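Local coordinates for conserved protein (Mycobacterium tuberculosis, PDB 1RFE) that is of unknown function but belongs to the FMN-binding split-barrel superfamily and probably binds coenzyme F420, perhaps acting as an oxidoreductase, at residues 17-22 and 43-48; 81-86 and 144-149. All blocks are in the same frame, centred on the assembly; numbering follows the deposited sequence.

Contact 1: 17-22 and 43-48; sequences DFVNSS and YAVIDG
Tyr43 OH donates to Val19 O over 2.7 Å, the one hydrogen bond between 17-22 and 43-48. The hydroxyl comes in within the carbonyl plane, on a lone pair, at a C=O...O angle of 131°, and in turn the carbonyl oxygen lies at the edge of the phenol ring. With CG between its backbone N and carbonyl carbon (chi1 60°), Tyr43 sends its ring across to the end of the helix, where CB of Ser22, the first residue past it, lies 3.3 Å from Tyr43 OH. Beside this bond the packing is apolar: Val19 CG1, set anti to its own backbone N, touches Tyr43 CE1 at 4.0 Å and Val45 CG2 at 3.9 Å. The Asn20 side chain crosses Val45 obliquely. The helix end closes on itself as well, for Phe18 O accepts both Ser22 N and Ser22 OG, which reach it from opposite faces of its plane. Arg111 of helix 98-112 reaches the same corner, hydrogen-bonding Ser22 O and Tyr43 O and forming a cation-pi pair with the Tyr43 ring. This is a helix C-terminus seated on strand 36-46 of the antiparallel barrel sheet, a split-barrel fold consistent with the pyridoxamine 5'-phosphate oxidase family.

Contact 2: 81-86 and 144-149; sequences DTLRGV and WDHRKL
The Trp144 indole lies flat over the backbone of Gly85 and Val86, with Gly85 CA 3.7 Å from the centroid of its six-membered ring, a CH-pi contact made over the face. Val86 N sits above the same face, also toward the rim. Trp144 gets there by placing CG between its backbone N and carbonyl carbon (chi1 64°), which folds the indole back across the neighbouring strand; glycine, having no side chain, lets it come down so closely. One face of the His146 imidazole is covered by Leu83 CB, 4.1 Å from its centroid, while ND1 bonds to Tyr80 O and the two rings, His146 and Tyr80, meet edge-to-face. Beneath the indole, strands 84-95 and 140-145 pair antiparallel: Gly85 and Trp144 form the hydrogen-bonded pair, Gly85 N to Trp144 O and Trp144 N to Gly85 O, each 2.9 Å, and Arg84 and Asp145 the non-hydrogen-bonded pair next to it. One more backbone bond follows past the strand end, where His146 N donates to Leu83 O at 2.8 Å. Asp145 OD1 accepts from Arg147 N at 3.1 Å, an Asx turn leading into the 3-10 segment 146-149. On the side of the sheet carrying Arg84 and Asp145, Arg147 NH2 lies over one face of the Arg84 guanidinium, 3.1 Å from Arg84 NH1, the planes 42° apart: like charges close together, without a hydrogen bond. Arg84 NE has its salt-bridge partner in Asp76.

How the contacts relate
The centre of contact 1 is about 8 Å from the centre of the chain, that of contact 2 about 18 Å, so the first belongs nearer the middle of the fold and the second to an outer end of the same sheet; each is only partly buried. Contact 1 seats a helix on a strand through one side-chain hydrogen bond and valine packing, whereas contact 2 joins two strand ends by backbone bonds, with an indole over one strand and an imidazole against the preceding loop. Phe18 bridges the two: from the helix of contact 1 its ring packs on the strand of contact 2, with Phe18 CE1 3.5 Å from Arg84 NE and Phe18 CE2 3.8 Å from Gly85 CA. Helix 12-21 thus touches strands taking part in both.

Contact 1: 17-22 and 43-48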
loop_
_atom_site.group_PDB
_atom_site.type_symbol
_atom_site.label_atom_id
_atom_site.label_comp_id
_atom_site.label_asym_id
_atom_site.label_seq_id
_atom_site.Cartn_x
_atom_site.Cartn_y
_atom_site.Cartn_z
ATOM N N ASP A 17 -4.878 5.779 -9.884
ATOM C CA ASP A 17 -6.265 5.378 -9.655
ATOM C C ASP A 17 -6.370 4.090 -8.887
ATOM O O ASP A 17 -7.194 3.978 -8.000
ATOM C CB ASP A 17 -7.068 5.244 -10.991
ATOM C CG ASP A 17 -7.286 6.589 -11.696
ATOM O OD1 ASP A 17 -6.813 7.643 -11.166
ATOM O OD2 ASP A 17 -7.924 6.713 -12.799
ATOM N N PHE A 18 -5.504 3.135 -9.197
ATOM C CA PHE A 18 -5.536 1.822 -8.563
ATOM C C PHE A 18 -5.110 1.926 -7.069
ATOM O O PHE A 18 -5.727 1.323 -6.202
ATOM C CB PHE A 18 -4.659 0.809 -9.348
ATOM C CG PHE A 18 -4.739 -0.592 -8.836
ATOM C CD1 PHE A 18 -5.908 -1.332 -8.989
ATOM C CD2 PHE A 18 -3.626 -1.195 -8.205
ATOM C CE1 PHE A 18 -5.994 -2.656 -8.526
ATOM C CE2 PHE A 18 -3.704 -2.477 -7.729
ATOM C CZ PHE A 18 -4.897 -3.234 -7.882
ATOM N N VAL A 19 -4.082 2.708 -6.785
ATOM C CA VAL A 19 -3.633 2.946 -5.397
ATOM C C VAL A 19 -4.748 3.651 -4.582
ATOM O O VAL A 19 -4.969 3.313 -3.433
ATOM C CB VAL A 19 -2.349 3.771 -5.360
ATOM C CG1 VAL A 19 -2.110 4.375 -3.987
ATOM C CG2 VAL A 19 -1.095 2.927 -5.766
ATOM N N ASN A 20 -5.424 4.644 -5.175
ATOM C CA ASN A 20 -6.548 5.316 -4.527
ATOM C C ASN A 20 -7.757 4.437 -4.361
ATOM O O ASN A 20 -8.453 4.534 -3.348
ATOM C CB ASN A 20 -6.938 6.600 -5.286
ATOM C CG ASN A 20 -6.020 7.747 -4.974
ATOM O OD1 ASN A 20 -5.473 8.414 -5.885
ATOM N ND2 ASN A 20 -5.842 8.003 -3.693
ATOM N N SER A 21 -7.998 3.546 -5.319
ATOM C CA SER A 21 -9.149 2.662 -5.262
ATOM C C SER A 21 -9.029 1.436 -4.383
ATOM O O SER A 21 -10.023 1.018 -3.797
ATOM C CB SER A 21 -9.499 2.176 -6.661
ATOM O OG SER A 21 -9.778 3.336 -7.365
ATOM N N SER A 22 -7.838 0.873 -4.279
ATOM C CA SER A 22 -7.610 -0.310 -3.441
ATOM C C SER A 22 -7.706 0.002 -1.947
ATOM O O SER A 22 -7.605 1.181 -1.513
ATOM C CB SER A 22 -6.262 -0.931 -3.797
ATOM O OG SER A 22 -6.189 -1.229 -5.190
ATOM N N TYR A 43 -4.093 1.610 4.337
ATOM C CA TYR A 43 -3.132 2.677 4.129
ATOM C C TYR A 43 -3.734 4.007 3.847
ATOM O O TYR A 43 -4.950 4.141 3.497
ATOM C CB TYR A 43 -2.106 2.280 3.050
ATOM C CG TYR A 43 -2.680 1.990 1.707
ATOM C CD1 TYR A 43 -2.773 2.991 0.729
ATOM C CD2 TYR A 43 -3.134 0.713 1.396
ATOM C CE1 TYR A 43 -3.316 2.696 -0.548
ATOM C CE2 TYR A 43 -3.661 0.426 0.110
ATOM C CZ TYR A 43 -3.745 1.414 -0.841
ATOM O OH TYR A 43 -4.279 1.103 -2.084
ATOM N N ALA A 44 -2.867 5.000 4.014
ATOM C CA ALA A 44 -3.128 6.361 3.604
ATOM C C ALA A 44 -2.485 6.672 2.267
ATOM O O ALA A 44 -1.508 6.013 1.851
ATOM C CB ALA A 44 -2.661 7.362 4.668
ATOM N N VAL A 45 -3.050 7.674 1.592
ATOM C CA VAL A 45 -2.488 8.219 0.354
ATOM C C VAL A 45 -2.369 9.735 0.459
ATOM O O VAL A 45 -3.381 10.441 0.636
ATOM C CB VAL A 45 -3.330 7.862 -0.914
ATOM C CG1 VAL A 45 -2.581 8.251 -2.149
ATOM C CG2 VAL A 45 -3.670 6.324 -0.986
ATOM N N ILE A 46 -1.157 10.250 0.352
ATOM C CA ILE A 46 -0.901 11.680 0.518
ATOM C C ILE A 46 0.061 12.186 -0.569
ATOM O O ILE A 46 1.169 11.692 -0.685
ATOM C CB ILE A 46 -0.275 11.928 1.877
ATOM C CG1 ILE A 46 -1.209 11.430 2.992
ATOM C CG2 ILE A 46 0.086 13.421 2.035
ATOM C CD1 ILE A 46 -0.536 11.270 4.270
ATOM N N ASP A 47 -0.401 13.154 -1.376
ATOM C CA ASP A 47 0.394 13.716 -2.478
ATOM C C ASP A 47 0.973 12.630 -3.385
ATOM O O ASP A 47 2.159 12.671 -3.754
ATOM C CB ASP A 47 1.552 14.601 -1.940
ATOM C CG ASP A 47 1.053 15.815 -1.175
ATOM O OD1 ASP A 47 0.011 16.391 -1.607
ATOM O OD2 ASP A 47 1.630 16.251 -0.128
ATOM N N GLY A 48 0.136 11.654 -3.699
ATOM C CA GLY A 48 0.501 10.557 -4.560
ATOM C C GLY A 48 1.193 9.366 -3.915
ATOM O O GLY A 48 1.461 8.375 -4.600
#

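Contact 2: 81-86 and 144-149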
loop_
_atom_site.group_PDB
_atom_site.type_symbol
_atom_site.label_atom_id
_atom_site.label_comp_id
_atom_site.label_asym_id
_atom_site.label_seq_id
_atom_site.Cartn_x
_atom_site.Cartn_y
_atom_site.Cartn_z
ATOM N N ASP A 81 -7.905 -13.297 -16.824
ATOM C CA ASP A 81 -8.023 -12.196 -17.764
ATOM C C ASP A 81 -8.195 -10.849 -17.052
ATOM O O ASP A 81 -8.026 -9.839 -17.676
ATOM C CB ASP A 81 -9.159 -12.406 -18.787
ATOM C CG ASP A 81 -10.552 -12.339 -18.169
ATOM O OD1 ASP A 81 -10.943 -13.218 -17.352
ATOM O OD2 ASP A 81 -11.358 -11.449 -18.473
ATOM N N THR A 82 -8.576 -10.851 -15.782
ATOM C CA THR A 82 -8.762 -9.613 -15.001
ATOM C C THR A 82 -7.686 -9.341 -13.928
ATOM O O THR A 82 -7.822 -8.348 -13.155
ATOM C CB THR A 82 -10.154 -9.591 -14.301
ATOM O OG1 THR A 82 -10.360 -10.776 -13.509
ATOM C CG2 THR A 82 -11.321 -9.569 -15.317
ATOM N N LEU A 83 -6.628 -10.164 -13.857
ATOM C CA LEU A 83 -5.594 -9.922 -12.844
ATOM C C LEU A 83 -4.996 -8.560 -13.106
ATOM O O LEU A 83 -4.674 -8.231 -14.237
ATOM C CB LEU A 83 -4.440 -10.949 -12.827
ATOM C CG LEU A 83 -4.804 -12.416 -12.838
ATOM C CD1 LEU A 83 -3.564 -13.315 -13.086
ATOM C CD2 LEU A 83 -5.582 -12.827 -11.564
ATOM N N ARG A 84 -4.915 -7.756 -12.054
ATOM C CA ARG A 84 -4.211 -6.510 -12.119
ATOM C C ARG A 84 -3.554 -6.163 -10.782
ATOM O O ARG A 84 -3.973 -6.636 -9.699
ATOM C CB ARG A 84 -5.075 -5.388 -12.597
ATOM C CG ARG A 84 -6.443 -5.261 -12.057
ATOM C CD ARG A 84 -6.935 -3.776 -12.147
ATOM N NE ARG A 84 -8.033 -3.511 -11.245
ATOM C CZ ARG A 84 -8.942 -2.567 -11.393
ATOM N NH1 ARG A 84 -8.951 -1.754 -12.462
ATOM N NH2 ARG A 84 -9.877 -2.445 -10.453
ATOM N N GLY A 85 -2.497 -5.373 -10.884
ATOM C CA GLY A 85 -1.727 -5.066 -9.728
ATOM C C GLY A 85 -0.543 -4.159 -9.965
ATOM O O GLY A 85 -0.214 -3.797 -11.090
ATOM N N VAL A 86 0.089 -3.808 -8.852
ATOM C CA VAL A 86 1.254 -2.978 -8.871
ATOM C C VAL A 86 2.130 -3.370 -7.666
ATOM O O VAL A 86 1.643 -3.590 -6.558
ATOM C CB VAL A 86 0.910 -1.490 -8.902
ATOM C CG1 VAL A 86 0.139 -1.076 -7.645
ATOM C CG2 VAL A 86 2.113 -0.684 -9.057
ATOM N N TRP A 144 0.699 -4.456 -13.759
ATOM C CA TRP A 144 0.045 -5.320 -14.699
ATOM C C TRP A 144 -1.484 -5.144 -14.700
ATOM O O TRP A 144 -2.121 -4.866 -13.689
ATOM C CB TRP A 144 0.433 -6.764 -14.472
ATOM C CG TRP A 144 -0.002 -7.333 -13.140
ATOM C CD1 TRP A 144 -1.092 -8.087 -12.904
ATOM C CD2 TRP A 144 0.695 -7.223 -11.882
ATOM N NE1 TRP A 144 -1.157 -8.428 -11.569
ATOM C CE2 TRP A 144 -0.070 -7.898 -10.921
ATOM C CE3 TRP A 144 1.861 -6.570 -11.467
ATOM C CZ2 TRP A 144 0.325 -7.992 -9.560
ATOM C CZ3 TRP A 144 2.239 -6.644 -10.125
ATOM C CH2 TRP A 144 1.468 -7.345 -9.193
ATOM N N ASP A 145 -2.048 -5.289 -15.878
ATOM C CA ASP A 145 -3.509 -5.317 -16.046
ATOM C C ASP A 145 -3.818 -6.242 -17.194
ATOM O O ASP A 145 -3.631 -5.888 -18.363
ATOM C CB ASP A 145 -4.080 -3.932 -16.310
ATOM C CG ASP A 145 -5.609 -3.923 -16.275
ATOM O OD1 ASP A 145 -6.212 -5.013 -16.175
ATOM O OD2 ASP A 145 -6.283 -2.886 -16.296
ATOM N N HIS A 146 -4.306 -7.427 -16.848
ATOM C CA HIS A 146 -4.505 -8.466 -17.836
ATOM C C HIS A 146 -5.669 -8.158 -18.768
ATOM O O HIS A 146 -5.781 -8.776 -19.812
ATOM C CB HIS A 146 -4.640 -9.829 -17.177
ATOM C CG HIS A 146 -3.325 -10.406 -16.740
ATOM N ND1 HIS A 146 -3.166 -11.732 -16.427
ATOM C CD2 HIS A 146 -2.123 -9.823 -16.524
ATOM C CE1 HIS A 146 -1.907 -11.951 -16.087
ATOM N NE2 HIS A 146 -1.257 -10.809 -16.136
ATOM N N ARG A 147 -6.533 -7.206 -18.399
ATOM C CA ARG A 147 -7.542 -6.695 -19.348
ATOM C C ARG A 147 -6.956 -6.145 -20.654
ATOM O O ARG A 147 -7.632 -6.098 -21.696
ATOM C CB ARG A 147 -8.399 -5.603 -18.718
ATOM C CG ARG A 147 -9.705 -6.103 -18.166
ATOM C CD ARG A 147 -9.765 -6.112 -16.670
ATOM N NE ARG A 147 -9.977 -4.766 -16.179
ATOM C CZ ARG A 147 -10.397 -4.453 -14.967
ATOM N NH1 ARG A 147 -10.637 -5.400 -14.049
ATOM N NH2 ARG A 147 -10.562 -3.151 -14.668
ATOM N N LYS A 148 -5.709 -5.718 -20.621
ATOM C CA LYS A 148 -5.101 -5.150 -21.827
ATOM C C LYS A 148 -4.677 -6.196 -22.883
ATOM O O LYS A 148 -4.217 -5.856 -23.957
ATOM C CB LYS A 148 -3.950 -4.241 -21.429
ATOM C CG LYS A 148 -4.399 -3.040 -20.541
ATOM C CD LYS A 148 -3.171 -2.411 -19.878
ATOM C CE LYS A 148 -3.468 -1.050 -19.255
ATOM N NZ LYS A 148 -2.243 -0.232 -19.400
ATOM N N LEU A 149 -4.846 -7.467 -22.558
ATOM C CA LEU A 149 -4.639 -8.579 -23.495
ATOM C C LEU A 149 -5.796 -8.823 -24.450
ATOM O O LEU A 149 -5.599 -9.422 -25.516
ATOM C CB LEU A 149 -4.415 -9.879 -22.727
ATOM C CG LEU A 149 -2.996 -10.289 -22.306
ATOM C CD1 LEU A 149 -1.952 -9.223 -22.597
ATOM C CD2 LEU A 149 -2.953 -10.761 -20.867
#